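Local coordinates for protein DNMT2 (Spodoptera frugiperda, PDB 4H0N) that probably methylates cytosine 38 in the anticodon loop of tRNA(Asp), and cytosine in DNA, using S-adenosyl-L-methionine as methyl donor, at residues A[222-227]-A[247-252]; A[189-194]-A[226-231]. The protein carries 3 engineered substitutions. One frame throughout, in Å; residues are numbered along the deposited sequence.

Contact 1: residues A[222-227]-A[247-252]; sequences ICYKTS and IFTDKP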
loop_
_atom_site.group_PDB
_atom_site.type_symbol
_atom_site.label_atom_id
_atom_site.label_comp_id
_atom_site.label_asym_id
_atom_site.label_seq_id
_atom_site.Cartn_x
_atom_site.Cartn_y
_atom_site.Cartn_z
ATOM N N ILE A 222 3.784 -19.276 7.226
ATOM C CA ILE A 222 4.836 -18.973 8.177
ATOM C C ILE A 222 6.099 -18.458 7.500
ATOM O O ILE A 222 6.479 -18.926 6.426
ATOM C CB ILE A 222 5.183 -20.201 9.034
ATOM C CG1 ILE A 222 3.915 -20.999 9.350
ATOM C CG2 ILE A 222 5.927 -19.773 10.298
ATOM C CD1 ILE A 222 3.575 -21.079 10.815
ATOM N N CYS A 223 6.740 -17.486 8.140
ATOM C CA CYS A 223 8.037 -16.996 7.695
ATOM C C CYS A 223 9.127 -17.187 8.741
ATOM O O CYS A 223 8.858 -17.244 9.943
ATOM C CB CYS A 223 7.947 -15.527 7.304
ATOM S SG CYS A 223 7.028 -15.283 5.793
ATOM N N TYR A 224 10.361 -17.282 8.261
ATOM C CA TYR A 224 11.527 -17.419 9.120
ATOM C C TYR A 224 12.545 -16.372 8.685
ATOM O O TYR A 224 12.327 -15.671 7.696
ATOM C CB TYR A 224 12.093 -18.835 9.013
ATOM C CG TYR A 224 11.008 -19.883 8.933
ATOM C CD1 TYR A 224 10.535 -20.516 10.076
ATOM C CD2 TYR A 224 10.436 -20.220 7.713
ATOM C CE1 TYR A 224 9.532 -21.461 10.002
ATOM C CE2 TYR A 224 9.431 -21.158 7.630
ATOM C CZ TYR A 224 8.985 -21.776 8.775
ATOM O OH TYR A 224 7.984 -22.710 8.670
ATOM N N LYS A 225 13.645 -16.249 9.419
ATOM C CA LYS A 225 14.653 -15.238 9.104
ATOM C C LYS A 225 15.284 -15.433 7.722
ATOM O O LYS A 225 15.765 -14.473 7.117
ATOM C CB LYS A 225 15.733 -15.211 10.183
ATOM C CG LYS A 225 16.460 -16.530 10.348
ATOM C CD LYS A 225 17.296 -16.533 11.617
ATOM C CE LYS A 225 17.512 -17.950 12.131
ATOM N NZ LYS A 225 18.455 -17.987 13.283
ATOM N N THR A 226 15.268 -16.668 7.223
ATOM C CA THR A 226 15.849 -16.985 5.922
ATOM C C THR A 226 14.858 -16.792 4.770
ATOM O O THR A 226 15.238 -16.879 3.603
ATOM C CB THR A 226 16.417 -18.431 5.874
ATOM O OG1 THR A 226 15.348 -19.380 5.986
ATOM C CG2 THR A 226 17.419 -18.659 7.000
ATOM N N SER A 227 13.595 -16.535 5.101
ATOM C CA SER A 227 12.553 -16.305 4.093
ATOM C C SER A 227 12.844 -15.119 3.173
ATOM O O SER A 227 13.220 -14.035 3.626
ATOM C CB SER A 227 11.189 -16.089 4.760
ATOM O OG SER A 227 10.487 -17.307 4.934
ATOM N N ILE A 247 2.891 -15.060 9.108
ATOM C CA ILE A 247 3.207 -15.247 10.519
ATOM C C ILE A 247 4.697 -15.580 10.634
ATOM O O ILE A 247 5.265 -16.203 9.736
ATOM C CB ILE A 247 2.327 -16.369 11.111
ATOM C CG1 ILE A 247 0.889 -15.875 11.227
ATOM C CG2 ILE A 247 2.816 -16.807 12.468
ATOM C CD1 ILE A 247 0.775 -14.547 11.924
ATOM N N PHE A 248 5.334 -15.143 11.716
ATOM C CA PHE A 248 6.767 -15.351 11.885
ATOM C C PHE A 248 7.104 -16.191 13.113
ATOM O O PHE A 248 6.402 -16.141 14.125
ATOM C CB PHE A 248 7.487 -14.004 11.973
ATOM C CG PHE A 248 8.939 -14.123 12.317
ATOM C CD1 PHE A 248 9.862 -14.461 11.345
ATOM C CD2 PHE A 248 9.380 -13.916 13.614
ATOM C CE1 PHE A 248 11.203 -14.588 11.656
ATOM C CE2 PHE A 248 10.716 -14.035 13.931
ATOM C CZ PHE A 248 11.631 -14.371 12.951
ATOM N N THR A 249 8.193 -16.950 13.013
ATOM C CA THR A 249 8.761 -17.654 14.155
ATOM C C THR A 249 10.280 -17.642 14.063
ATOM O O THR A 249 10.840 -17.451 12.986
ATOM C CB THR A 249 8.282 -19.110 14.239
ATOM O OG1 THR A 249 8.658 -19.653 15.507
ATOM C CG2 THR A 249 8.904 -19.946 13.144
ATOM N N ASP A 250 10.945 -17.839 15.197
ATOM C CA ASP A 250 12.402 -17.869 15.231
ATOM C C ASP A 250 12.883 -19.303 15.114
ATOM O O ASP A 250 14.074 -19.559 14.929
ATOM C CB ASP A 250 12.921 -17.251 16.528
ATOM C CG ASP A 250 12.420 -15.839 16.738
ATOM O OD1 ASP A 250 13.175 -14.889 16.441
ATOM O OD2 ASP A 250 11.265 -15.681 17.194
ATOM N N LYS A 251 11.940 -20.234 15.224
ATOM C CA LYS A 251 12.247 -21.659 15.209
ATOM C C LYS A 251 12.584 -22.116 13.787
ATOM O O LYS A 251 12.157 -21.499 12.814
ATOM C CB LYS A 251 11.060 -22.478 15.744
ATOM C CG LYS A 251 10.637 -22.227 17.189
ATOM C CD LYS A 251 11.731 -22.687 18.113
ATOM C CE LYS A 251 11.212 -23.177 19.448
ATOM N NZ LYS A 251 12.293 -23.150 20.453
ATOM N N PRO A 252 13.386 -23.182 13.661
ATOM C CA PRO A 252 13.673 -23.784 12.354
ATOM C C PRO A 252 12.403 -24.313 11.695
ATOM O O PRO A 252 11.492 -24.771 12.387
ATOM C CB PRO A 252 14.607 -24.946 12.705
ATOM C CG PRO A 252 15.234 -24.539 13.990
ATOM C CD PRO A 252 14.170 -23.808 14.737
#
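Cys223 lies beside Phe248, and its backbone is gripped from both ends. Its N donates to Ile247 O. Its O accepts from Thr249 N at 3.2 Å. Phe248 CA adds a C-H...O contact to the same oxygen at 3.4 Å. Cys223 pairs with Phe248, and Ile222 with Ile247, both in parallel register. The side chains of Ile222 and Ile247 share one face of the sheet. Cys223 and Phe248 share the other.

Phe248 CG is anti to the backbone N (chi1 173°). This swings the ring back toward the partner chain. CD1 comes 3.3 Å from Cys223 O. CE1 sits 3.7 Å from Tyr224 C, and the peptide atoms Tyr224 C and Lys225 N lie near the ring plane, at its edge. Ile199 and Arg283 also touch this buried ring. Replacing this ring by an alanine is likely to open a gap beside the Tyr224-Lys225 peptide and leave Ile199 without its aromatic neighbour.

Past the strands, Tyr224 and Thr249 extend alongside one another in a common direction. Thr249 CG2 meets Tyr224 CD1 at 3.5 Å. The Thr249 hydroxyl is turned the other way, to Leu280 O. Tyr224 CD1 also approaches Lys251 O at 3.3 Å, and Val256 of helix 253-262 touches both side chains. The pairing forms a small two-stranded parallel sheet leading into that helix, consistent with the small target-recognition domain of C5-cytosine methyltransferases.

Contact 2: residues A[189-194]-A[226-231]; sequences FGVPHS and TSKRSC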
loop_
_atom_site.group_PDB
_atom_site.type_symbol
_atom_site.label_atom_id
_atom_site.label_comp_id
_atom_site.label_asym_id
_atom_site.label_seq_id
_atom_site.Cartn_x
_atom_site.Cartn_y
_atom_site.Cartn_z
ATOM N N PHE A 189 16.279 -5.824 -10.095
ATOM C CA PHE A 189 16.766 -5.698 -8.724
ATOM C C PHE A 189 17.281 -7.019 -8.171
ATOM O O PHE A 189 17.749 -7.084 -7.036
ATOM C CB PHE A 189 15.682 -5.120 -7.816
ATOM C CG PHE A 189 15.298 -3.709 -8.160
ATOM C CD1 PHE A 189 14.341 -3.453 -9.133
ATOM C CD2 PHE A 189 15.891 -2.636 -7.509
ATOM C CE1 PHE A 189 13.984 -2.153 -9.451
ATOM C CE2 PHE A 189 15.536 -1.333 -7.821
ATOM C CZ PHE A 189 14.582 -1.093 -8.794
ATOM N N GLY A 190 17.200 -8.066 -8.983
ATOM C CA GLY A 190 17.710 -9.369 -8.596
ATOM C C GLY A 190 16.777 -10.137 -7.679
ATOM O O GLY A 190 15.563 -10.082 -7.820
ATOM N N VAL A 191 17.352 -10.861 -6.730
ATOM C CA VAL A 191 16.568 -11.682 -5.820
ATOM C C VAL A 191 16.344 -10.936 -4.511
ATOM O O VAL A 191 17.283 -10.357 -3.969
ATOM C CB VAL A 191 17.282 -13.019 -5.568
ATOM C CG1 VAL A 191 16.650 -13.775 -4.407
ATOM C CG2 VAL A 191 17.269 -13.857 -6.841
ATOM N N PRO A 192 15.093 -10.927 -4.009
ATOM C CA PRO A 192 14.789 -10.219 -2.760
ATOM C C PRO A 192 15.669 -10.724 -1.628
ATOM O O PRO A 192 15.973 -11.916 -1.574
ATOM C CB PRO A 192 13.326 -10.592 -2.492
ATOM C CG PRO A 192 12.773 -10.958 -3.817
ATOM C CD PRO A 192 13.904 -11.601 -4.561
ATOM N N HIS A 193 16.094 -9.828 -0.748
ATOM C CA HIS A 193 16.920 -10.226 0.384
ATOM C C HIS A 193 16.082 -10.958 1.429
ATOM O O HIS A 193 14.858 -10.840 1.442
ATOM C CB HIS A 193 17.599 -9.003 1.005
ATOM C CG HIS A 193 16.661 -7.877 1.310
ATOM N ND1 HIS A 193 15.590 -8.008 2.172
ATOM C CD2 HIS A 193 16.633 -6.596 0.872
ATOM C CE1 HIS A 193 14.947 -6.857 2.247
ATOM N NE2 HIS A 193 15.556 -5.986 1.471
ATOM N N SER A 194 16.743 -11.705 2.309
ATOM C CA SER A 194 16.055 -12.372 3.407
ATOM C C SER A 194 15.446 -11.344 4.360
ATOM O O SER A 194 15.555 -10.134 4.145
ATOM C CB SER A 194 17.016 -13.278 4.172
ATOM O OG SER A 194 17.909 -12.513 4.959
ATOM N N THR A 226 15.268 -16.668 7.223
ATOM C CA THR A 226 15.849 -16.985 5.922
ATOM C C THR A 226 14.858 -16.792 4.770
ATOM O O THR A 226 15.238 -16.879 3.603
ATOM C CB THR A 226 16.417 -18.431 5.874
ATOM O OG1 THR A 226 15.348 -19.380 5.986
ATOM C CG2 THR A 226 17.419 -18.659 7.000
ATOM N N SER A 227 13.595 -16.535 5.101
ATOM C CA SER A 227 12.553 -16.305 4.093
ATOM C C SER A 227 12.844 -15.119 3.173
ATOM O O SER A 227 13.220 -14.035 3.626
ATOM C CB SER A 227 11.189 -16.089 4.760
ATOM O OG SER A 227 10.487 -17.307 4.934
ATOM N N LYS A 228 12.646 -15.323 1.879
ATOM C CA LYS A 228 12.824 -14.252 0.911
ATOM C C LYS A 228 11.487 -13.806 0.339
ATOM O O LYS A 228 11.428 -13.164 -0.709
ATOM C CB LYS A 228 13.770 -14.689 -0.204
ATOM C CG LYS A 228 15.235 -14.449 0.120
ATOM C CD LYS A 228 16.065 -15.703 -0.033
ATOM C CE LYS A 228 17.541 -15.417 0.232
ATOM N NZ LYS A 228 18.119 -14.471 -0.771
ATOM N N ARG A 229 10.414 -14.142 1.047
ATOM C CA ARG A 229 9.063 -13.813 0.617
ATOM C C ARG A 229 8.156 -13.725 1.830
ATOM O O ARG A 229 8.481 -14.240 2.897
ATOM C CB ARG A 229 8.535 -14.902 -0.310
ATOM C CG ARG A 229 8.661 -16.300 0.277
ATOM C CD ARG A 229 7.529 -17.216 -0.165
ATOM N NE ARG A 229 6.214 -16.640 0.110
ATOM C CZ ARG A 229 5.660 -16.581 1.317
ATOM N NH1 ARG A 229 6.307 -17.060 2.370
ATOM N NH2 ARG A 229 4.461 -16.038 1.468
ATOM N N SER A 230 7.014 -13.072 1.665
ATOM C CA SER A 230 5.985 -13.056 2.699
ATOM C C SER A 230 4.667 -12.699 2.054
ATOM O O SER A 230 4.638 -12.062 1.000
ATOM C CB SER A 230 6.314 -12.042 3.793
ATOM O OG SER A 230 6.384 -10.734 3.264
ATOM N N CYS A 231 3.574 -13.110 2.678
ATOM C CA CYS A 231 2.256 -12.797 2.141
ATOM C C CYS A 231 1.905 -11.325 2.298
ATOM O O CYS A 231 2.509 -10.611 3.094
ATOM C CB CYS A 231 1.181 -13.675 2.782
ATOM S SG CYS A 231 1.141 -15.364 2.140
#
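This is a surface contact between two loops, built mainly by Lys228 lying against the Pro192-Ser194 backbone. One loop follows strand 161-168. The other links strands 222-223 and 247-248. Turns at chi2 (126°) and chi4 (-64°) curl the Lys228 chain round the carbonyl oxygen of Pro192. CG lies nearest Pro192 O, and NZ returns to the same oxygen in a weak hydrogen bond of 3.4 Å. Val191 crosses this chain at about a right angle, its CG1 methyl 4.0 Å from Lys228 NZ. Pro192 CB lies 3.7 Å from Lys228 O.

No strand pairing is made here: the loops meet as irregular chain. Strand 161-168 belongs to the Rossmann-like catalytic sheet of the C5-methyltransferase fold, and 189-194 is on the way out of it.

Farther on, Ser194 CA makes a C-H...O contact of 3.3 Å to Ser227 O. Ser194 CB is packed near Thr226 O at 4.1 Å. Within 189-194, His193 ND1 donates to Ser194 O at 2.9 Å. Beyond the contact, Arg229 forms a salt bridge with Asp221, and Ser230 OG is bonded to Pro156 O and Asn157.

Contacts 1 and 2 are neighbours, with centres about 12 Å apart on the same side of the chain's centre. Along the chain, 189-194 comes first, then the continuous run 222-231, then 247-252. Thr226 and Ser227 belong to both contacts, so one turn passes directly from the short parallel sheet into the surface loop pair. The two also touch in space: Cys223 SG lies 3.4 Å from Arg229 O, and Lys225 O lies 3.4 Å from Ser194 CB. A backbone hydrogen bond also joins Lys225 to Leu195, next to Ser194. Contact 2 brings the loop that follows strand 161-168 against the region holding contact 1, probably the target-recognition domain, well away from the S-adenosyl-L-homocysteine site.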